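Local coordinates for oligogalacturonate lyase (Vibrio parahaemolyticus RIMD 2210633, PDB 3C5M), which probably cleaves short galacturonate oligomers derived from pectin by a lyase reaction, using a manganese-binding site within a seven-bladed beta-propeller, at residues I266-P271 / L325-K330; G294-G299 / P360-V365. All coordinates share one frame; numbering follows the deposited sequence.

Contact 1 of 2, residues I266-P271 / L325-K330; sequences IYKANP and LNTKAK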
ATOM      1  N   ILE A 266      11.692  10.985   9.327  1.00 44.14           N
ATOM      2  CA  ILE A 266      11.594   9.565   9.027  1.00 41.46           C
ATOM      3  C   ILE A 266      12.453   8.780  10.010  1.00 46.19           C
ATOM      4  O   ILE A 266      13.528   9.224  10.401  1.00 40.33           O
ATOM      5  CB  ILE A 266      12.080   9.268   7.607  1.00 41.56           C
ATOM      6  CG1 ILE A 266      11.323  10.139   6.605  1.00 39.77           C
ATOM      7  CG2 ILE A 266      11.885   7.797   7.293  1.00 46.93           C
ATOM      8  CD1 ILE A 266      11.783   9.984   5.166  1.00 33.94           C
ATOM      9  N   TYR A 267      11.977   7.604  10.397  1.00 44.64           N
ATOM     10  CA  TYR A 267      12.689   6.771  11.348  1.00 45.93           C
ATOM     11  C   TYR A 267      12.770   5.335  10.878  1.00 42.15           C
ATOM     12  O   TYR A 267      11.868   4.853  10.209  1.00 41.04           O
ATOM     13  CB  TYR A 267      11.973   6.809  12.700  1.00 53.88           C
ATOM     14  CG  TYR A 267      12.447   7.883  13.646  1.00 62.16           C
ATOM     15  CD1 TYR A 267      13.544   7.669  14.479  1.00 66.20           C
ATOM     16  CD2 TYR A 267      11.804   9.116  13.711  1.00 62.41           C
ATOM     17  CE1 TYR A 267      13.984   8.654  15.358  1.00 64.52           C
ATOM     18  CE2 TYR A 267      12.240  10.107  14.584  1.00 61.59           C
ATOM     19  CZ  TYR A 267      13.327   9.869  15.404  1.00 65.68           C
ATOM     20  OH  TYR A 267      13.753  10.844  16.275  1.00 66.51           O
ATOM     21  N   LYS A 268      13.860   4.659  11.229  1.00 50.47           N
ATOM     22  CA  LYS A 268      14.046   3.248  10.887  1.00 47.54           C
ATOM     23  C   LYS A 268      14.188   2.478  12.194  1.00 44.82           C
ATOM     24  O   LYS A 268      15.016   2.819  13.030  1.00 46.93           O
ATOM     25  CB  LYS A 268      15.311   3.039  10.045  1.00 57.80           C
ATOM     26  CG  LYS A 268      15.147   3.249   8.541  1.00 62.41           C
ATOM     27  CD  LYS A 268      16.442   2.913   7.781  1.00 62.94           C
ATOM     28  CE  LYS A 268      16.279   3.099   6.267  1.00 59.44           C
ATOM     29  NZ  LYS A 268      17.568   2.985   5.528  1.00 55.35           N
ATOM     30  N   ALA A 269      13.374   1.442  12.365  1.00 46.00           N
ATOM     31  CA  ALA A 269      13.421   0.621  13.570  1.00 44.09           C
ATOM     32  C   ALA A 269      13.936  -0.781  13.245  1.00 45.41           C
ATOM     33  O   ALA A 269      13.455  -1.420  12.317  1.00 47.48           O
ATOM     34  CB  ALA A 269      12.039   0.530  14.183  1.00 38.34           C
ATOM     35  N   ASN A 270      14.912  -1.257  14.012  1.00 46.05           N
ATOM     36  CA  ASN A 270      15.474  -2.592  13.815  1.00 48.36           C
ATOM     37  C   ASN A 270      14.477  -3.630  14.344  1.00 49.48           C
ATOM     38  O   ASN A 270      14.172  -3.630  15.531  1.00 56.25           O
ATOM     39  CB  ASN A 270      16.792  -2.705  14.579  1.00 53.88           C
ATOM     40  CG  ASN A 270      17.496  -4.021  14.337  1.00 51.39           C
ATOM     41  OD1 ASN A 270      16.937  -5.092  14.570  1.00 53.92           O
ATOM     42  ND2 ASN A 270      18.736  -3.948  13.872  1.00 56.27           N
ATOM     43  N   PRO A 271      13.967  -4.533  13.479  1.00 50.15           N
ATOM     44  CA  PRO A 271      12.999  -5.562  13.884  1.00 50.81           C
ATOM     45  C   PRO A 271      13.470  -6.530  14.972  1.00 58.50           C
ATOM     46  O   PRO A 271      12.660  -7.049  15.751  1.00 54.68           O
ATOM     47  CB  PRO A 271      12.678  -6.265  12.571  1.00 41.29           C
ATOM     48  CG  PRO A 271      13.937  -6.119  11.802  1.00 50.32           C
ATOM     49  CD  PRO A 271      14.326  -4.694  12.059  1.00 50.87           C
ATOM     50  N   LEU A 325      13.635  10.973  -2.081  1.00 44.13           N
ATOM     51  CA  LEU A 325      14.590  11.153  -1.007  1.00 41.28           C
ATOM     52  C   LEU A 325      15.772  10.206  -1.150  1.00 42.32           C
ATOM     53  O   LEU A 325      15.634   9.070  -1.595  1.00 40.22           O
ATOM     54  CB  LEU A 325      13.915  10.929   0.350  1.00 33.70           C
ATOM     55  CG  LEU A 325      12.778  11.880   0.743  1.00 38.86           C
ATOM     56  CD1 LEU A 325      11.587  11.649  -0.164  1.00 23.49           C
ATOM     57  CD2 LEU A 325      12.377  11.648   2.200  1.00 36.97           C
ATOM     58  N   ASN A 326      16.940  10.699  -0.769  1.00 46.46           N
ATOM     59  CA  ASN A 326      18.163   9.928  -0.816  1.00 41.95           C
ATOM     60  C   ASN A 326      18.569   9.643   0.637  1.00 41.61           C
ATOM     61  O   ASN A 326      19.146  10.500   1.294  1.00 42.00           O
ATOM     62  CB  ASN A 326      19.242  10.745  -1.504  1.00 42.12           C
ATOM     63  CG  ASN A 326      20.478   9.943  -1.781  1.00 49.03           C
ATOM     64  OD1 ASN A 326      21.033   9.304  -0.884  1.00 49.03           O
ATOM     65  ND2 ASN A 326      20.930   9.970  -3.031  1.00 55.81           N
ATOM     66  N   THR A 327      18.255   8.446   1.129  1.00 42.70           N
ATOM     67  CA  THR A 327      18.561   8.039   2.505  1.00 51.23           C
ATOM     68  C   THR A 327      19.981   8.370   2.968  1.00 56.18           C
ATOM     69  O   THR A 327      20.163   9.068   3.965  1.00 53.75           O
ATOM     70  CB  THR A 327      18.321   6.513   2.700  1.00 56.03           C
ATOM     71  OG1 THR A 327      16.923   6.236   2.571  1.00 61.62           O
ATOM     72  CG2 THR A 327      18.794   6.046   4.072  1.00 55.74           C
ATOM     73  N   LYS A 328      20.978   7.863   2.247  1.00 57.13           N
ATOM     74  CA  LYS A 328      22.376   8.092   2.584  1.00 59.91           C
ATOM     75  C   LYS A 328      22.720   9.580   2.604  1.00 60.49           C
ATOM     76  O   LYS A 328      23.108  10.117   3.641  1.00 63.65           O
ATOM     77  CB  LYS A 328      23.276   7.356   1.588  1.00 71.79           C
ATOM     78  CG  LYS A 328      24.411   6.560   2.238  1.00 81.19           C
ATOM     79  CD  LYS A 328      25.419   7.464   2.959  1.00 81.55           C
ATOM     80  CE  LYS A 328      26.320   6.668   3.902  1.00 73.35           C
ATOM     81  NZ  LYS A 328      26.977   5.505   3.247  1.00 64.41           N
ATOM     82  N   ALA A 329      22.574  10.246   1.461  1.00 59.89           N
ATOM     83  CA  ALA A 329      22.868  11.677   1.358  1.00 57.38           C
ATOM     84  C   ALA A 329      21.917  12.521   2.208  1.00 57.87           C
ATOM     85  O   ALA A 329      22.127  13.722   2.393  1.00 56.88           O
ATOM     86  CB  ALA A 329      22.794  12.124  -0.103  1.00 49.08           C
ATOM     87  N   LYS A 330      20.872  11.883   2.727  1.00 59.08           N
ATOM     88  CA  LYS A 330      19.879  12.560   3.552  1.00 54.96           C
ATOM     89  C   LYS A 330      19.420  13.820   2.832  1.00 56.17           C
ATOM     90  O   LYS A 330      19.605  14.926   3.319  1.00 62.61           O
ATOM     91  CB  LYS A 330      20.476  12.907   4.925  1.00 52.21           C
ATOM     92  CG  LYS A 330      21.035  11.689   5.671  1.00 67.40           C
ATOM     93  CD  LYS A 330      21.604  12.028   7.053  1.00 62.09           C
ATOM     94  CE  LYS A 330      20.528  12.487   8.019  1.00 56.45           C
ATOM     95  NZ  LYS A 330      21.056  12.611   9.404  1.00 57.56           N
TER
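Two adjacent blades of the seven-bladed beta-propeller meet here, I266 and K268 of strand 264-269 facing L325 and T327 at the end of strand 321-326. The backbones stay well apart, 9.7 Å between the CA atoms of I266 and T327, and no hydrogen bond joins the two segments; side chains span the gap. In the buried part, I266 and L325 meet tip to tip, with I266 CD1 3.5 Å from L325 CD2. Branched aliphatic chains suit an interface between sheets because they fill it without leaving a polar group to satisfy.

Nearer the surface the second pair, also tip to tip, has a mixed character: K268 NZ lies 3.6 Å from T327 CG2. The lysine reaches across because its chain is fully extended beyond CG. NZ also makes a weak hydrogen bond to G294 O, a polar partner as it passes the methyl. In T327, chi1 of -66° sets OG1 beside the backbone N, hydrogen-bonded to the same oxygen, and leaves CG2 anti to that N, pointing to the lysine. Beyond T327 the chain turns back, and N326 fixes this bend as an Asx motif, its OD1 accepting from A329 N at 3.0 Å.

Strand 276-281 lies beside 264-269; I266 packs on its V279 and L325 on its M280, while selenomethionine M297 of strand 296-301 touches both I266 and L325.

Contact 2 of 2, residues G294-G299 / P360-V365; sequences GSLMVG and PNDDGV
The backbones at L296-V298 and D362-V365 run in nearly the same direction, with CA atoms 8.6 Å apart at L296 and D362 and 8.1 Å apart at V298 and V365, a spacing bridged by side chains without a hydrogen bond. The two valines lie side by side, pointing opposite ways, and V298 CG2 lies 4.1 Å from V365 CG1. V365 touches with CG1, anti to the backbone N (chi1 170°); in V298 a chi1 of 66° leaves CG2 as the anti branch. Both valines are buried; short and branched at CB, they suit a strand and an apolar contact between sheets.

Strand 296-301 belongs to one propeller blade and strand 364-369 to the next, the blade whose sheet also takes in N-terminal strands 12-15 and 22-25 and so closes the ring. F358, on strand 357-358, packs against L296, V298 and V365.

Toward the edge of the interface D362 occupies the turn before strand 364-369 with positive phi (68°), which aspartate tolerates. Its carboxylate and the L296 side chain pass at a slant, L296 CD1 being 3.8 Å from D362 OD1. The other oxygen, OD2, accepts a hydrogen bond from N291 ND2.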
ATOM      1  N   GLY A 294      16.106   0.347   0.924  1.00 43.65           N
ATOM      2  CA  GLY A 294      15.805   1.528   1.720  1.00 38.17           C
ATOM      3  C   GLY A 294      16.758   2.688   1.478  1.00 38.19           C
ATOM      4  O   GLY A 294      16.790   3.643   2.250  1.00 34.94           O
ATOM      5  N   SER A 295      17.545   2.594   0.410  1.00 35.87           N
ATOM      6  CA  SER A 295      18.494   3.638   0.048  1.00 36.63           C
ATOM      7  C   SER A 295      17.787   4.803  -0.654  1.00 40.64           C
ATOM      8  O   SER A 295      18.280   5.928  -0.674  1.00 39.65           O
ATOM      9  CB  SER A 295      19.575   3.062  -0.866  1.00 29.15           C
ATOM     10  OG  SER A 295      19.009   2.378  -1.964  1.00 35.33           O
ATOM     11  N   LEU A 296      16.630   4.514  -1.238  1.00 45.99           N
ATOM     12  CA  LEU A 296      15.832   5.514  -1.926  1.00 44.83           C
ATOM     13  C   LEU A 296      14.428   5.522  -1.358  1.00 47.96           C
ATOM     14  O   LEU A 296      13.941   4.499  -0.886  1.00 54.70           O
ATOM     15  CB  LEU A 296      15.745   5.194  -3.407  1.00 40.94           C
ATOM     16  CG  LEU A 296      17.026   5.430  -4.180  1.00 46.26           C
ATOM     17  CD1 LEU A 296      16.862   4.865  -5.577  1.00 46.85           C
ATOM     18  CD2 LEU A 296      17.341   6.919  -4.229  1.00 34.95           C
HETATM   19  N   MSE A 297      13.775   6.674  -1.403  1.00 46.87           N
HETATM   20  CA  MSE A 297      12.409   6.764  -0.916  1.00 49.93           C
HETATM   21  C   MSE A 297      11.626   7.730  -1.775  1.00 45.35           C
HETATM   22  O   MSE A 297      12.187   8.664  -2.343  1.00 49.18           O
HETATM   23  CB  MSE A 297      12.370   7.211   0.547  1.00 47.56           C
HETATM   24  CG  MSE A 297      12.793   6.124   1.531  1.00 62.78           C
HETATM   25 SE   MSE A 297      12.306   6.463   3.408  1.00 72.47          SE
HETATM   26  CE  MSE A 297      12.944   4.842   4.214  1.00 58.06           C
ATOM     27  N   VAL A 298      10.326   7.498  -1.880  1.00 36.22           N
ATOM     28  CA  VAL A 298       9.499   8.378  -2.674  1.00 37.00           C
ATOM     29  C   VAL A 298       8.346   8.888  -1.837  1.00 31.79           C
ATOM     30  O   VAL A 298       7.836   8.175  -0.980  1.00 28.47           O
ATOM     31  CB  VAL A 298       8.981   7.663  -3.926  1.00 28.61           C
ATOM     32  CG1 VAL A 298       8.044   6.557  -3.545  1.00 23.47           C
ATOM     33  CG2 VAL A 298       8.315   8.662  -4.838  1.00 45.29           C
ATOM     34  N   GLY A 299       7.948  10.133  -2.090  1.00 38.10           N
ATOM     35  CA  GLY A 299       6.863  10.732  -1.334  1.00 44.26           C
ATOM     36  C   GLY A 299       5.789  11.480  -2.110  1.00 43.12           C
ATOM     37  O   GLY A 299       5.991  11.957  -3.222  1.00 40.39           O
ATOM     38  N   PRO A 360      10.898  -2.017 -10.245  1.00 43.66           N
ATOM     39  CA  PRO A 360      11.837  -3.056  -9.803  1.00 43.21           C
ATOM     40  C   PRO A 360      13.338  -2.783  -9.939  1.00 43.23           C
ATOM     41  O   PRO A 360      14.139  -3.474  -9.321  1.00 45.68           O
ATOM     42  CB  PRO A 360      11.384  -4.301 -10.578  1.00 32.67           C
ATOM     43  CG  PRO A 360      10.703  -3.737 -11.774  1.00 41.60           C
ATOM     44  CD  PRO A 360       9.932  -2.576 -11.205  1.00 45.54           C
ATOM     45  N   ASN A 361      13.735  -1.779 -10.712  1.00 46.38           N
ATOM     46  CA  ASN A 361      15.163  -1.493 -10.856  1.00 40.20           C
ATOM     47  C   ASN A 361      15.457  -0.023 -10.582  1.00 40.79           C
ATOM     48  O   ASN A 361      16.552   0.459 -10.879  1.00 30.19           O
ATOM     49  CB  ASN A 361      15.624  -1.805 -12.264  1.00 44.76           C
ATOM     50  CG  ASN A 361      14.997  -0.879 -13.259  1.00 50.27           C
ATOM     51  OD1 ASN A 361      15.695  -0.197 -14.016  1.00 59.21           O
ATOM     52  ND2 ASN A 361      13.653  -0.816 -13.247  1.00 51.19           N
ATOM     53  N   ASP A 362      14.463   0.691 -10.058  1.00 40.44           N
ATOM     54  CA  ASP A 362      14.607   2.101  -9.709  1.00 40.46           C
ATOM     55  C   ASP A 362      14.774   3.088 -10.851  1.00 37.36           C
ATOM     56  O   ASP A 362      15.229   4.211 -10.641  1.00 37.18           O
ATOM     57  CB  ASP A 362      15.778   2.263  -8.751  1.00 42.84           C
ATOM     58  CG  ASP A 362      15.649   1.384  -7.556  1.00 47.67           C
ATOM     59  OD1 ASP A 362      16.639   1.234  -6.811  1.00 54.84           O
ATOM     60  OD2 ASP A 362      14.545   0.834  -7.366  1.00 54.14           O
ATOM     61  N   ASP A 363      14.422   2.692 -12.062  1.00 38.80           N
ATOM     62  CA  ASP A 363      14.566   3.629 -13.151  1.00 39.75           C
ATOM     63  C   ASP A 363      13.304   4.490 -13.263  1.00 39.69           C
ATOM     64  O   ASP A 363      13.272   5.467 -14.006  1.00 48.67           O
ATOM     65  CB  ASP A 363      14.852   2.893 -14.465  1.00 41.84           C
ATOM     66  CG  ASP A 363      13.757   1.927 -14.835  1.00 50.13           C
ATOM     67  OD1 ASP A 363      12.622   2.108 -14.339  1.00 61.42           O
ATOM     68  OD2 ASP A 363      14.019   0.998 -15.629  1.00 54.68           O
ATOM     69  N   GLY A 364      12.269   4.140 -12.515  1.00 30.31           N
ATOM     70  CA  GLY A 364      11.053   4.920 -12.580  1.00 35.22           C
ATOM     71  C   GLY A 364      10.185   4.828 -11.342  1.00 34.34           C
ATOM     72  O   GLY A 364      10.449   4.028 -10.446  1.00 35.63           O
ATOM     73  N   VAL A 365       9.159   5.673 -11.296  1.00 28.71           N
ATOM     74  CA  VAL A 365       8.224   5.707 -10.195  1.00 24.49           C
ATOM     75  C   VAL A 365       6.833   5.642 -10.797  1.00 34.44           C
ATOM     76  O   VAL A 365       6.476   6.457 -11.653  1.00 32.39           O
ATOM     77  CB  VAL A 365       8.335   6.995  -9.376  1.00 24.82           C
ATOM     78  CG1 VAL A 365       7.168   7.088  -8.402  1.00 30.58           C
ATOM     79  CG2 VAL A 365       9.641   7.011  -8.614  1.00 29.47           C
TER

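How the contacts relate
From the N terminus the chain reaches 266-271 first, then 294-299, 325-330 and 360-365. Contact 1 closes a loop of 53 residues and contact 2 one of 60; since their segments alternate, the two loops cross rather than nest. Contact 1 joins the blade holding 264-269 to the one holding 321-326, and contact 2 joins that middle blade to the ring-closing blade of 364-369. Strands 296-301 and 321-326 are sheet neighbours, probably bonded from L325 N to M297 O, and the two contacts engage opposite faces of their sheet. They also touch at G294 O. Strand 285-290, next to 296-301, carries the manganese ligand H287.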